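Local atomic coordinates of protease LasA (PDB entry 3IT5), a protein that cleaves glycine-glycine bonds in the pentaglycine cross-links of staphylococcal cell walls and takes part in elastin breakdown, as a secreted zinc-dependent endopeptidase of the M23 family. Residues L6-W11 with V93-K98; Y49-A54 with P119-S124; Q66-H71 with A76-H81; F123-L126 with F131-L134; Y151-R156 with C170-L175. All blocks are in the same frame, centred on the assembly; numbering follows the deposited sequence.

Interaction 1: L6-W11 with V93-K98; sequences LMQLPW and VSADTK
Q8 meets A95 and D96 where the N-terminal loop passes the turn ahead of strand 98-102, and the contact shows how two irregular segments can be matched with Q8 supplying most of the first segment's side. The apolar part is small: the CG methylene of Q8 lies 3.8 Å from the CB of A95. CG stands between the backbone N and carbonyl carbon of Q8 (chi1 61°), and the chain then runs out extended, crossing the D96 side chain at about a right angle with the two flat groups inclined at 51°.

The polar part centres on D96. Its carboxylate comes beside the Q8 amide, but the firm partner of OD1 is the backbone N of Q13, just beyond W11. The same loop that supplies Q8 therefore also takes up this carboxylate.

One backbone and one side-chain bond of T97 hold the turn. S94 to T97 form a type II turn in which S94 O accepts from T97 N at 3.1 Å and from T97 OG1, also at 3.1 Å, both donors coming from the same face of the carbonyl. D96 occupies the third position with a positive phi of 84°.

Both segments reach the chain around strand 50-52 through backbone bonds, Q8 to A54, P10 to V52 and D96 to A53, while P10 packs on L121 and F123 of strand 121-127.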
# COMPACT_ATOMS: atom_id res chain seq x y z
N LEU A 6 -11.73 0.00 8.69
CA LEU A 6 -11.53 -1.21 7.89
C LEU A 6 -10.06 -1.52 7.61
O LEU A 6 -9.67 -2.68 7.56
CB LEU A 6 -12.31 -1.13 6.57
CG LEU A 6 -12.26 -2.33 5.61
CD1 LEU A 6 -12.73 -3.63 6.28
CD2 LEU A 6 -13.08 -2.05 4.37
N MET A 7 -9.26 -0.46 7.45
CA MET A 7 -7.89 -0.62 6.96
C MET A 7 -6.82 0.04 7.82
O MET A 7 -7.01 1.11 8.39
CB MET A 7 -7.79 -0.11 5.53
CG MET A 7 -8.29 -1.10 4.51
SD MET A 7 -8.28 -0.44 2.84
CE MET A 7 -9.93 0.22 2.76
N GLN A 8 -5.68 -0.65 7.90
CA GLN A 8 -4.43 -0.11 8.43
C GLN A 8 -3.45 0.02 7.26
O GLN A 8 -3.75 -0.41 6.14
CB GLN A 8 -3.86 -1.04 9.51
CG GLN A 8 -3.51 -2.45 9.01
CD GLN A 8 -2.40 -3.12 9.80
OE1 GLN A 8 -1.31 -3.35 9.27
NE2 GLN A 8 -2.66 -3.43 11.06
N LEU A 9 -2.27 0.59 7.52
CA LEU A 9 -1.21 0.67 6.52
C LEU A 9 -0.60 -0.72 6.25
O LEU A 9 -0.52 -1.55 7.17
CB LEU A 9 -0.12 1.65 6.98
CG LEU A 9 -0.57 3.11 7.19
CD1 LEU A 9 0.39 3.85 8.14
CD2 LEU A 9 -0.72 3.85 5.86
N PRO A 10 -0.17 -0.98 4.99
CA PRO A 10 0.29 -2.32 4.58
C PRO A 10 1.71 -2.71 5.02
O PRO A 10 2.47 -3.30 4.24
CB PRO A 10 0.17 -2.26 3.05
CG PRO A 10 0.42 -0.84 2.72
CD PRO A 10 -0.17 -0.04 3.86
N TRP A 11 2.07 -2.36 6.25
CA TRP A 11 3.26 -2.91 6.90
C TRP A 11 2.97 -3.22 8.36
O TRP A 11 1.93 -2.83 8.89
CB TRP A 11 4.48 -1.99 6.75
CG TRP A 11 4.30 -0.57 7.19
CD1 TRP A 11 4.47 -0.07 8.45
CD2 TRP A 11 3.94 0.55 6.36
NE1 TRP A 11 4.24 1.29 8.46
CE2 TRP A 11 3.91 1.69 7.19
CE3 TRP A 11 3.65 0.69 5.00
CZ2 TRP A 11 3.60 2.96 6.70
CZ3 TRP A 11 3.33 1.96 4.51
CH2 TRP A 11 3.31 3.08 5.36
N VAL A 93 -7.43 -13.91 5.72
CA VAL A 93 -6.42 -13.19 6.50
C VAL A 93 -7.04 -11.98 7.21
O VAL A 93 -8.12 -11.53 6.85
CB VAL A 93 -5.24 -12.69 5.61
CG1 VAL A 93 -4.43 -13.85 5.04
CG2 VAL A 93 -5.75 -11.77 4.49
N SER A 94 -6.32 -11.46 8.20
CA SER A 94 -6.72 -10.25 8.92
C SER A 94 -5.73 -9.13 8.61
O SER A 94 -4.64 -9.39 8.09
CB SER A 94 -6.72 -10.53 10.42
OG SER A 94 -7.42 -11.72 10.72
N ALA A 95 -6.09 -7.90 8.94
CA ALA A 95 -5.12 -6.82 8.93
C ALA A 95 -3.90 -7.29 9.72
O ALA A 95 -4.05 -7.92 10.77
CB ALA A 95 -5.70 -5.55 9.54
N ASP A 96 -2.72 -7.03 9.19
CA ASP A 96 -1.45 -7.32 9.86
C ASP A 96 -0.96 -8.77 9.66
O ASP A 96 -0.04 -9.21 10.36
CB ASP A 96 -1.50 -6.94 11.35
CG ASP A 96 -0.22 -6.30 11.85
OD1 ASP A 96 0.46 -5.60 11.06
OD2 ASP A 96 0.10 -6.46 13.04
N THR A 97 -1.57 -9.50 8.73
CA THR A 97 -1.08 -10.83 8.35
C THR A 97 0.03 -10.66 7.32
O THR A 97 -0.20 -10.12 6.24
CB THR A 97 -2.19 -11.74 7.78
OG1 THR A 97 -3.18 -12.00 8.78
CG2 THR A 97 -1.60 -13.07 7.31
N LYS A 98 1.24 -11.13 7.65
CA LYS A 98 2.37 -10.99 6.74
C LYS A 98 2.13 -11.74 5.43
O LYS A 98 1.92 -12.95 5.43
CB LYS A 98 3.67 -11.45 7.41
CG LYS A 98 4.89 -11.40 6.49
CD LYS A 98 6.19 -11.58 7.29
CE LYS A 98 7.40 -11.72 6.36
NZ LYS A 98 8.67 -11.67 7.15

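Interaction 2: Y49-A54 with P119-S124; sequences YSVVAA and PHLHFS. With ZN (zinc ion), chain E.
V51 faces L121 with their CA atoms 7.7 Å apart, and A54 faces F123 at a CA separation of 9.6 Å; the segments meet across the interior of the curled sheet, too far apart for backbone pairing and with no hydrogen bond between them.

The V51-L121 pair is a meeting of branched ends. Both methyls of V51 come up against both methyls of L121, the closest approach being CG1 of V51 to CD2 of L121 at 3.7 Å. L121 sets its CG anti to the backbone N (chi1 165°), which carries the isobutyl group across the gap. Further along, the CB of A54 rests 3.9 Å from CZ of the F123 ring and equally near CE1, a lone methyl against the far end of a phenyl group.

Alternation along residues 120 to 123 divides the work: L121 and F123 enter the core, whereas H120 and H122 turn to the other side. There H122 ND1 binds zinc at 2.2 Å, and H23 and D36 complete the protein ligands. A water also sits on the metal, 2.1 Å from it, and this water is hydrogen-bonded in the plane of the H120 ring, 2.8 Å from NE2. The remaining ring nitrogen of H122, NE2, is tied to N25 OD1, a second-shell contact that, with the metal bond, holds the turn of the imidazole.

H120, inferred with H81 to act as proton donor or acceptor, lies just ahead of strand 121-127, two residues before the zinc ligand H122. This His-x-His arrangement is a hallmark of the M23 metallopeptidases, here backed by an apolar core.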
# COMPACT_ATOMS: atom_id res chain seq x y z
N TYR A 49 11.67 -5.52 3.61
CA TYR A 49 10.87 -5.68 4.81
C TYR A 49 9.46 -6.21 4.56
O TYR A 49 9.04 -6.37 3.41
CB TYR A 49 10.89 -4.36 5.62
CG TYR A 49 12.29 -4.05 6.12
CD1 TYR A 49 12.74 -4.54 7.34
CD2 TYR A 49 13.17 -3.28 5.35
CE1 TYR A 49 14.03 -4.28 7.80
CE2 TYR A 49 14.47 -3.01 5.80
CZ TYR A 49 14.88 -3.51 7.02
OH TYR A 49 16.15 -3.24 7.48
N SER A 50 8.74 -6.49 5.65
CA SER A 50 7.48 -7.24 5.58
C SER A 50 6.29 -6.39 5.13
O SER A 50 6.01 -5.34 5.72
CB SER A 50 7.19 -7.90 6.93
OG SER A 50 8.27 -8.73 7.32
N VAL A 51 5.60 -6.87 4.09
CA VAL A 51 4.31 -6.33 3.68
C VAL A 51 3.18 -7.17 4.33
O VAL A 51 3.18 -8.40 4.25
CB VAL A 51 4.14 -6.34 2.14
CG1 VAL A 51 2.76 -5.81 1.74
CG2 VAL A 51 5.24 -5.52 1.46
N VAL A 52 2.24 -6.49 4.97
CA VAL A 52 1.11 -7.16 5.61
C VAL A 52 -0.22 -6.71 5.01
O VAL A 52 -0.32 -5.63 4.40
CB VAL A 52 1.08 -6.95 7.16
CG1 VAL A 52 2.42 -7.32 7.80
CG2 VAL A 52 0.68 -5.52 7.51
N ALA A 53 -1.24 -7.55 5.17
CA ALA A 53 -2.60 -7.23 4.74
C ALA A 53 -3.10 -5.96 5.42
O ALA A 53 -3.00 -5.81 6.64
CB ALA A 53 -3.54 -8.39 5.03
N ALA A 54 -3.63 -5.05 4.61
CA ALA A 54 -4.17 -3.80 5.12
C ALA A 54 -5.53 -4.02 5.79
O ALA A 54 -6.00 -3.17 6.55
CB ALA A 54 -4.28 -2.79 4.00
N PRO A 119 13.76 -0.91 -4.72
CA PRO A 119 12.84 -1.68 -3.86
C PRO A 119 11.76 -0.81 -3.20
O PRO A 119 12.08 0.20 -2.56
CB PRO A 119 13.77 -2.26 -2.79
CG PRO A 119 15.11 -2.32 -3.44
CD PRO A 119 15.17 -1.13 -4.35
N HIS A 120 10.51 -1.22 -3.37
CA HIS A 120 9.34 -0.59 -2.74
C HIS A 120 8.09 -1.46 -2.92
O HIS A 120 8.08 -2.39 -3.73
CB HIS A 120 9.09 0.81 -3.31
CG HIS A 120 8.63 0.82 -4.74
ND1 HIS A 120 9.50 0.74 -5.80
CD2 HIS A 120 7.39 0.91 -5.28
CE1 HIS A 120 8.82 0.77 -6.93
NE2 HIS A 120 7.53 0.88 -6.64
N LEU A 121 7.05 -1.16 -2.14
CA LEU A 121 5.74 -1.76 -2.36
C LEU A 121 4.82 -0.78 -3.11
O LEU A 121 4.65 0.36 -2.68
CB LEU A 121 5.10 -2.17 -1.03
CG LEU A 121 3.59 -2.46 -1.05
CD1 LEU A 121 3.27 -3.81 -1.71
CD2 LEU A 121 3.00 -2.40 0.35
N HIS A 122 4.25 -1.24 -4.22
CA HIS A 122 3.18 -0.53 -4.92
C HIS A 122 1.85 -1.10 -4.41
O HIS A 122 1.57 -2.28 -4.56
CB HIS A 122 3.36 -0.71 -6.44
CG HIS A 122 2.18 -0.28 -7.26
ND1 HIS A 122 2.02 1.01 -7.73
CD2 HIS A 122 1.12 -0.98 -7.73
CE1 HIS A 122 0.91 1.08 -8.44
NE2 HIS A 122 0.34 -0.11 -8.45
N PHE A 123 1.03 -0.22 -3.82
CA PHE A 123 -0.14 -0.64 -3.04
C PHE A 123 -1.40 0.10 -3.51
O PHE A 123 -1.46 1.32 -3.45
CB PHE A 123 0.16 -0.39 -1.55
CG PHE A 123 -1.04 -0.42 -0.65
CD1 PHE A 123 -1.62 -1.63 -0.28
CD2 PHE A 123 -1.56 0.76 -0.13
CE1 PHE A 123 -2.72 -1.66 0.58
CE2 PHE A 123 -2.66 0.74 0.73
CZ PHE A 123 -3.24 -0.47 1.08
N SER A 124 -2.40 -0.66 -3.96
CA SER A 124 -3.58 -0.08 -4.63
C SER A 124 -4.92 -0.38 -3.96
O SER A 124 -5.13 -1.47 -3.43
CB SER A 124 -3.65 -0.56 -6.08
OG SER A 124 -2.40 -0.39 -6.74
ZN ZN E . 3.61 2.53 -7.48
O HOH W 1 5.31 1.58 -8.25

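Interaction 3: Q66-H71 with A76-H81; sequences QVRVTH and ATNYYH
N78 lies between Q66 and R68, its amide ends serving different neighbours. R68 comes side-on: NE gives a nearly straight bond to N78 OD1 at 2.6 Å, and NH2 reaches the same oxygen at 3.0 Å. OD1 lies in the guanidinium plane, which is turned 56° from the amide. R68 bends at chi2 and chi3 to bring NE there. N78 ND2, in turn, donates to Q66 OE1 at 3.0 Å; the two amides are 81° apart, the donor above the Q66 carbonyl plane.

The opposite face of the hairpin, with V67, V69, T77 and Y79, is largely apolar but for one hydroxyl pair. CG2 of V69 meets CE1 of the Y79 ring at 3.7 Å, and V67 O lies at the ring's edge. Y79 OH bonds T77 OG1 at 2.7 Å and the backbone N of A54. Between the two faces, the antiparallel hydrogen-bonded pairs V67-Y79 and V69-T77 hold the strands in register. Strand 75-83 also carries H81, inferred to act as proton donor or acceptor.

The Q66-N78-R68 face is mainly an amide-guanidinium row. The R68 charge may polarise the N78 amide and strengthen ND2 as a donor, so bonds through the three side chains may be mutually reinforcing.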
# COMPACT_ATOMS: atom_id res chain seq x y z
N GLN A 66 2.84 -10.65 -6.97
CA GLN A 66 1.59 -9.90 -6.82
C GLN A 66 0.52 -10.64 -6.02
O GLN A 66 0.31 -11.84 -6.22
CB GLN A 66 1.02 -9.47 -8.18
CG GLN A 66 0.05 -8.29 -8.08
CD GLN A 66 -0.46 -7.79 -9.42
OE1 GLN A 66 -0.64 -6.59 -9.61
NE2 GLN A 66 -0.71 -8.71 -10.35
N VAL A 67 -0.14 -9.90 -5.14
CA VAL A 67 -1.15 -10.41 -4.21
C VAL A 67 -2.31 -9.41 -4.11
O VAL A 67 -2.08 -8.19 -4.15
CB VAL A 67 -0.56 -10.62 -2.78
CG1 VAL A 67 -1.65 -10.85 -1.73
CG2 VAL A 67 0.42 -11.79 -2.77
N ARG A 68 -3.53 -9.93 -3.99
CA ARG A 68 -4.71 -9.11 -3.73
C ARG A 68 -5.44 -9.64 -2.49
O ARG A 68 -5.55 -10.86 -2.30
CB ARG A 68 -5.64 -9.12 -4.97
CG ARG A 68 -7.01 -8.44 -4.82
CD ARG A 68 -7.08 -7.02 -5.41
NE ARG A 68 -6.36 -6.88 -6.68
CZ ARG A 68 -6.88 -7.01 -7.89
NH1 ARG A 68 -8.17 -7.30 -8.06
NH2 ARG A 68 -6.11 -6.85 -8.96
N VAL A 69 -5.90 -8.74 -1.63
CA VAL A 69 -6.71 -9.11 -0.47
C VAL A 69 -8.11 -8.52 -0.66
O VAL A 69 -8.26 -7.31 -0.80
CB VAL A 69 -6.07 -8.65 0.87
CG1 VAL A 69 -6.92 -9.07 2.07
CG2 VAL A 69 -4.66 -9.23 1.01
N THR A 70 -9.11 -9.39 -0.69
CA THR A 70 -10.47 -8.99 -1.04
C THR A 70 -11.45 -9.20 0.11
O THR A 70 -11.65 -10.34 0.56
CB THR A 70 -10.96 -9.74 -2.30
OG1 THR A 70 -9.98 -9.61 -3.35
CG2 THR A 70 -12.31 -9.20 -2.78
N HIS A 71 -12.05 -8.11 0.58
CA HIS A 71 -13.03 -8.12 1.66
C HIS A 71 -14.42 -8.50 1.11
O HIS A 71 -14.69 -8.28 -0.08
CB HIS A 71 -13.06 -6.74 2.34
CG HIS A 71 -13.72 -6.73 3.69
ND1 HIS A 71 -13.08 -7.18 4.82
CD2 HIS A 71 -14.93 -6.29 4.08
CE1 HIS A 71 -13.89 -7.04 5.86
NE2 HIS A 71 -15.02 -6.50 5.44
N ALA A 76 -11.09 -3.89 -1.78
CA ALA A 76 -9.92 -4.75 -1.94
C ALA A 76 -8.64 -3.94 -2.00
O ALA A 76 -8.64 -2.76 -2.33
CB ALA A 76 -10.06 -5.61 -3.20
N THR A 77 -7.53 -4.60 -1.69
CA THR A 77 -6.23 -3.97 -1.81
C THR A 77 -5.30 -4.81 -2.68
O THR A 77 -5.30 -6.04 -2.61
CB THR A 77 -5.60 -3.69 -0.43
OG1 THR A 77 -5.74 -4.84 0.41
CG2 THR A 77 -6.27 -2.49 0.23
N ASN A 78 -4.52 -4.13 -3.52
CA ASN A 78 -3.54 -4.80 -4.36
C ASN A 78 -2.12 -4.53 -3.89
O ASN A 78 -1.82 -3.45 -3.38
CB ASN A 78 -3.72 -4.37 -5.82
CG ASN A 78 -3.22 -5.42 -6.79
OD1 ASN A 78 -3.87 -6.44 -7.01
ND2 ASN A 78 -2.05 -5.17 -7.38
N TYR A 79 -1.25 -5.52 -4.07
CA TYR A 79 0.12 -5.47 -3.60
C TYR A 79 1.04 -5.96 -4.72
O TYR A 79 1.01 -7.14 -5.07
CB TYR A 79 0.29 -6.34 -2.35
CG TYR A 79 -0.70 -6.04 -1.25
CD1 TYR A 79 -2.01 -6.53 -1.30
CD2 TYR A 79 -0.33 -5.25 -0.16
CE1 TYR A 79 -2.92 -6.23 -0.31
CE2 TYR A 79 -1.24 -4.96 0.85
CZ TYR A 79 -2.53 -5.45 0.77
OH TYR A 79 -3.43 -5.16 1.77
N TYR A 80 1.82 -5.05 -5.29
CA TYR A 80 2.72 -5.40 -6.38
C TYR A 80 4.16 -5.13 -5.97
O TYR A 80 4.41 -4.47 -4.95
CB TYR A 80 2.33 -4.65 -7.67
CG TYR A 80 3.04 -5.13 -8.92
CD1 TYR A 80 3.02 -6.48 -9.29
CD2 TYR A 80 3.71 -4.23 -9.75
CE1 TYR A 80 3.67 -6.92 -10.44
CE2 TYR A 80 4.37 -4.67 -10.91
CZ TYR A 80 4.34 -6.00 -11.24
OH TYR A 80 4.99 -6.43 -12.38
N HIS A 81 5.10 -5.65 -6.76
CA HIS A 81 6.52 -5.67 -6.40
C HIS A 81 6.74 -6.51 -5.13
O HIS A 81 7.51 -6.13 -4.25
CB HIS A 81 7.10 -4.26 -6.22
CG HIS A 81 6.85 -3.34 -7.37
ND1 HIS A 81 7.14 -3.68 -8.68
CD2 HIS A 81 6.38 -2.07 -7.41
CE1 HIS A 81 6.84 -2.66 -9.47
NE2 HIS A 81 6.38 -1.67 -8.72

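Interaction 4: F123-L126 with F131-L134; sequences FSLL and FVSL
F131 presses the rim of its ring against S124 while L126 lies over one of its faces, so the phenyl group fills the angle between two residues of strand 121-127. The rim contact is close, CE2 of F131 standing 3.4 Å from the S124 CB near the ring plane. From above, L126 brings CD2 over the face, 4.2 Å from the plane and displaced toward the rim, and its CD1 comes 3.7 Å from F131 CE2. The two side chains run side by side and point the same way, although the two residues, an antiparallel non-hydrogen-bonded pair, set off in diverging directions from the backbone.

L125 is the opposing bump. Its isobutyl group enters the hollow formed where residues 132 to 134 curve past the strand: CG touches V132 CG2 at 3.7 Å, CB touches L134 CD2 at 3.8 Å, and CD2 approaches the carbonyl of S133. CG2 of V132 is the methyl placed between that residue's backbone N and carbonyl carbon, a rotamer that turns it onto L125.

One backbone bond secures the fit, V132 N donating to L125 O at 2.9 Å and nearly straight. CA of F131 also makes a CA-H...O contact with L125 O, at 3.4 Å.

The chemistry is therefore mostly apolar, with a single polar link along the edge of the short hairpin. S124 works at its boundary: its methylene meets the ring, while its hydroxyl bonds to S34 and to N25, a second-shell residue that also bonds zinc ligand H122 and on which F131 packs.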
# COMPACT_ATOMS: atom_id res chain seq x y z
N PHE A 123 1.03 -0.22 -3.82
CA PHE A 123 -0.14 -0.64 -3.04
C PHE A 123 -1.40 0.10 -3.51
O PHE A 123 -1.46 1.32 -3.45
CB PHE A 123 0.16 -0.39 -1.55
CG PHE A 123 -1.04 -0.42 -0.65
CD1 PHE A 123 -1.62 -1.63 -0.28
CD2 PHE A 123 -1.56 0.76 -0.13
CE1 PHE A 123 -2.72 -1.66 0.58
CE2 PHE A 123 -2.66 0.74 0.73
CZ PHE A 123 -3.24 -0.47 1.08
N SER A 124 -2.40 -0.66 -3.96
CA SER A 124 -3.58 -0.08 -4.63
C SER A 124 -4.92 -0.38 -3.96
O SER A 124 -5.13 -1.47 -3.43
CB SER A 124 -3.65 -0.56 -6.08
OG SER A 124 -2.40 -0.39 -6.74
N LEU A 125 -5.83 0.59 -4.04
CA LEU A 125 -7.18 0.45 -3.50
C LEU A 125 -8.19 0.08 -4.58
O LEU A 125 -8.28 0.75 -5.62
CB LEU A 125 -7.61 1.75 -2.80
CG LEU A 125 -8.94 1.82 -2.04
CD1 LEU A 125 -8.98 0.87 -0.84
CD2 LEU A 125 -9.20 3.26 -1.59
N LEU A 126 -8.94 -0.99 -4.33
CA LEU A 126 -9.95 -1.47 -5.27
C LEU A 126 -11.33 -1.58 -4.64
O LEU A 126 -11.49 -1.49 -3.42
CB LEU A 126 -9.54 -2.83 -5.86
CG LEU A 126 -8.32 -2.85 -6.78
CD1 LEU A 126 -7.03 -2.95 -5.98
CD2 LEU A 126 -8.43 -4.01 -7.76
N PHE A 131 -9.86 -0.45 -9.73
CA PHE A 131 -9.10 0.52 -8.95
C PHE A 131 -9.97 1.75 -8.70
O PHE A 131 -10.73 2.17 -9.57
CB PHE A 131 -7.80 0.91 -9.66
CG PHE A 131 -6.83 -0.22 -9.82
CD1 PHE A 131 -6.70 -0.87 -11.05
CD2 PHE A 131 -6.03 -0.63 -8.76
CE1 PHE A 131 -5.80 -1.91 -11.21
CE2 PHE A 131 -5.13 -1.68 -8.91
CZ PHE A 131 -5.01 -2.32 -10.13
N VAL A 132 -9.85 2.31 -7.49
CA VAL A 132 -10.62 3.49 -7.08
C VAL A 132 -9.70 4.55 -6.45
O VAL A 132 -8.57 4.24 -6.06
CB VAL A 132 -11.76 3.13 -6.09
CG1 VAL A 132 -12.82 2.25 -6.75
CG2 VAL A 132 -11.21 2.46 -4.83
N SER A 133 -10.18 5.78 -6.35
CA SER A 133 -9.40 6.89 -5.80
C SER A 133 -9.12 6.73 -4.31
O SER A 133 -10.01 6.39 -3.53
CB SER A 133 -10.11 8.22 -6.04
OG SER A 133 -9.45 9.28 -5.38
N LEU A 134 -7.87 7.00 -3.93
CA LEU A 134 -7.47 7.05 -2.52
C LEU A 134 -7.99 8.29 -1.78
O LEU A 134 -7.86 8.37 -0.56
CB LEU A 134 -5.94 6.97 -2.40
CG LEU A 134 -5.28 5.60 -2.56
CD1 LEU A 134 -3.78 5.75 -2.74
CD2 LEU A 134 -5.60 4.67 -1.39

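Interaction 5: Y151-R156 with C170-L175; sequences YDNDCR and CAFRPL
C155 and C170 are joined by a disulfide, SG to SG at 2.0 Å, a covalent staple across two segments that have no regular secondary structure. Its chi3 of -84° is the left-handed twist. C155 reaches across with SG anti to its own backbone N (chi1 -159°), whereas C170 keeps its SG beside the N.

Next to the staple, the CB of N153 meets the CB of A171 at 3.6 Å. N153 then brings its ND2 to the edge of the F172 ring, 3.4 Å from CE1, with the amide and ring planes 70° apart. A water bridges the backbones between these contacts, donating to N153 O at 3.0 Å and accepting from A171 N at 2.8 Å.

A second shell shapes each segment. C170 to R173 form a type II turn that puts F172 at its third position, and the ring meets W41 edge-to-face. In the other segment D154 makes an Asx turn, its OD1 accepting from R156 N at 3.3 Å, and R156 NH1 forms a salt bridge back to D154 OD2, 3.0 Å away. D152 is salt-bridged to R157, and the ring of Y151 stacks on zinc ligand H23.

The disulfide and the bridging water thus join the segments, while the ionic links shape segment 151-156. Crosslinking would be expected to limit the motion of two loops near the metal site, although the F172 side chain stays about 10 Å from the zinc.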
# COMPACT_ATOMS: atom_id res chain seq x y z
N TYR A 151 2.12 10.89 -8.73
CA TYR A 151 3.33 10.99 -7.89
C TYR A 151 3.55 12.36 -7.22
O TYR A 151 4.61 12.59 -6.63
CB TYR A 151 4.59 10.57 -8.66
CG TYR A 151 4.63 9.12 -9.10
CD1 TYR A 151 4.38 8.76 -10.42
CD2 TYR A 151 4.93 8.10 -8.18
CE1 TYR A 151 4.42 7.42 -10.83
CE2 TYR A 151 4.97 6.77 -8.58
CZ TYR A 151 4.72 6.43 -9.90
OH TYR A 151 4.76 5.10 -10.29
N ASP A 152 2.56 13.26 -7.30
CA ASP A 152 2.66 14.55 -6.59
C ASP A 152 2.88 14.29 -5.10
O ASP A 152 2.14 13.52 -4.48
CB ASP A 152 1.42 15.42 -6.82
CG ASP A 152 1.52 16.79 -6.13
OD1 ASP A 152 2.64 17.34 -6.00
OD2 ASP A 152 0.46 17.32 -5.72
N ASN A 153 3.92 14.91 -4.54
CA ASN A 153 4.31 14.68 -3.15
C ASN A 153 4.51 15.96 -2.34
O ASN A 153 5.01 15.92 -1.22
CB ASN A 153 5.57 13.80 -3.09
CG ASN A 153 6.74 14.38 -3.89
OD1 ASN A 153 6.89 15.59 -4.01
ND2 ASN A 153 7.56 13.49 -4.43
N ASP A 154 4.12 17.08 -2.94
CA ASP A 154 4.08 18.37 -2.25
C ASP A 154 3.15 18.22 -1.05
O ASP A 154 1.97 17.90 -1.22
CB ASP A 154 3.56 19.45 -3.21
CG ASP A 154 3.85 20.87 -2.72
OD1 ASP A 154 3.79 21.13 -1.49
OD2 ASP A 154 4.12 21.74 -3.58
N CYS A 155 3.70 18.43 0.14
CA CYS A 155 2.97 18.18 1.40
C CYS A 155 1.74 19.09 1.60
O CYS A 155 0.90 18.85 2.47
CB CYS A 155 3.91 18.24 2.61
SG CYS A 155 3.26 17.38 4.08
N ARG A 156 1.65 20.14 0.78
CA ARG A 156 0.48 21.01 0.76
C ARG A 156 -0.71 20.38 0.02
O ARG A 156 -1.86 20.68 0.33
CB ARG A 156 0.85 22.36 0.13
CG ARG A 156 1.56 23.31 1.09
CD ARG A 156 2.62 24.16 0.40
NE ARG A 156 2.06 25.14 -0.53
CZ ARG A 156 2.34 25.21 -1.83
NH1 ARG A 156 3.19 24.35 -2.37
NH2 ARG A 156 1.78 26.15 -2.58
N CYS A 170 3.91 13.91 5.75
CA CYS A 170 4.38 14.15 4.39
C CYS A 170 4.94 12.90 3.72
O CYS A 170 5.33 11.94 4.38
CB CYS A 170 5.44 15.27 4.38
SG CYS A 170 4.91 16.84 5.14
N ALA A 171 4.99 12.93 2.39
CA ALA A 171 5.70 11.92 1.62
C ALA A 171 7.17 11.94 2.00
O ALA A 171 7.72 13.01 2.28
CB ALA A 171 5.53 12.17 0.14
N PHE A 172 7.78 10.76 2.05
CA PHE A 172 9.20 10.57 2.36
C PHE A 172 9.60 10.92 3.80
O PHE A 172 10.76 11.26 4.07
CB PHE A 172 10.09 11.26 1.31
CG PHE A 172 9.82 10.81 -0.10
CD1 PHE A 172 9.43 11.72 -1.08
CD2 PHE A 172 9.93 9.47 -0.45
CE1 PHE A 172 9.16 11.30 -2.38
CE2 PHE A 172 9.67 9.04 -1.75
CZ PHE A 172 9.29 9.96 -2.72
N ARG A 173 8.64 10.83 4.72
CA ARG A 173 8.92 10.80 6.15
C ARG A 173 8.39 9.49 6.74
O ARG A 173 7.46 8.90 6.19
CB ARG A 173 8.30 12.01 6.88
CG ARG A 173 9.24 13.22 6.99
CD ARG A 173 9.14 14.11 5.76
NE ARG A 173 9.91 15.34 5.89
CZ ARG A 173 9.73 16.42 5.14
NH1 ARG A 173 8.80 16.44 4.20
NH2 ARG A 173 10.48 17.50 5.33
N PRO A 174 9.00 9.02 7.85
CA PRO A 174 8.52 7.78 8.48
C PRO A 174 7.08 7.90 8.93
O PRO A 174 6.73 8.83 9.64
CB PRO A 174 9.45 7.62 9.69
CG PRO A 174 10.68 8.39 9.33
CD PRO A 174 10.19 9.56 8.54
N LEU A 175 6.24 6.96 8.50
CA LEU A 175 4.82 6.97 8.84
C LEU A 175 4.50 5.81 9.77
O LEU A 175 4.41 4.66 9.34
CB LEU A 175 3.96 6.89 7.56
CG LEU A 175 2.46 7.15 7.66
CD1 LEU A 175 2.19 8.56 8.16
CD2 LEU A 175 1.80 6.93 6.30
O HOH W 2 3.44 14.85 1.08

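How the interactions relate
From the N terminus, interaction 1 closes the longest loop, bringing residues 6-11 back to 93-98. Interaction 2 opens inside that loop at 49-54 but closes beyond it at 119-124, so the two cross, and they touch through residues 50-54. The hairpin of interaction 3 is nested within both; its strand 75-83 pairs with strand 121-127, as N78 N to S124 O illustrates. Interaction 4 begins where interaction 2 ends, sharing F123 and S124, and closes a tight hairpin on the same sheet. Interaction 5 follows in series, closing a short loop between 156 and 170 on the far side of the chain's centre from interaction 3, yet L175 still packs against L9 and W11 of interaction 1.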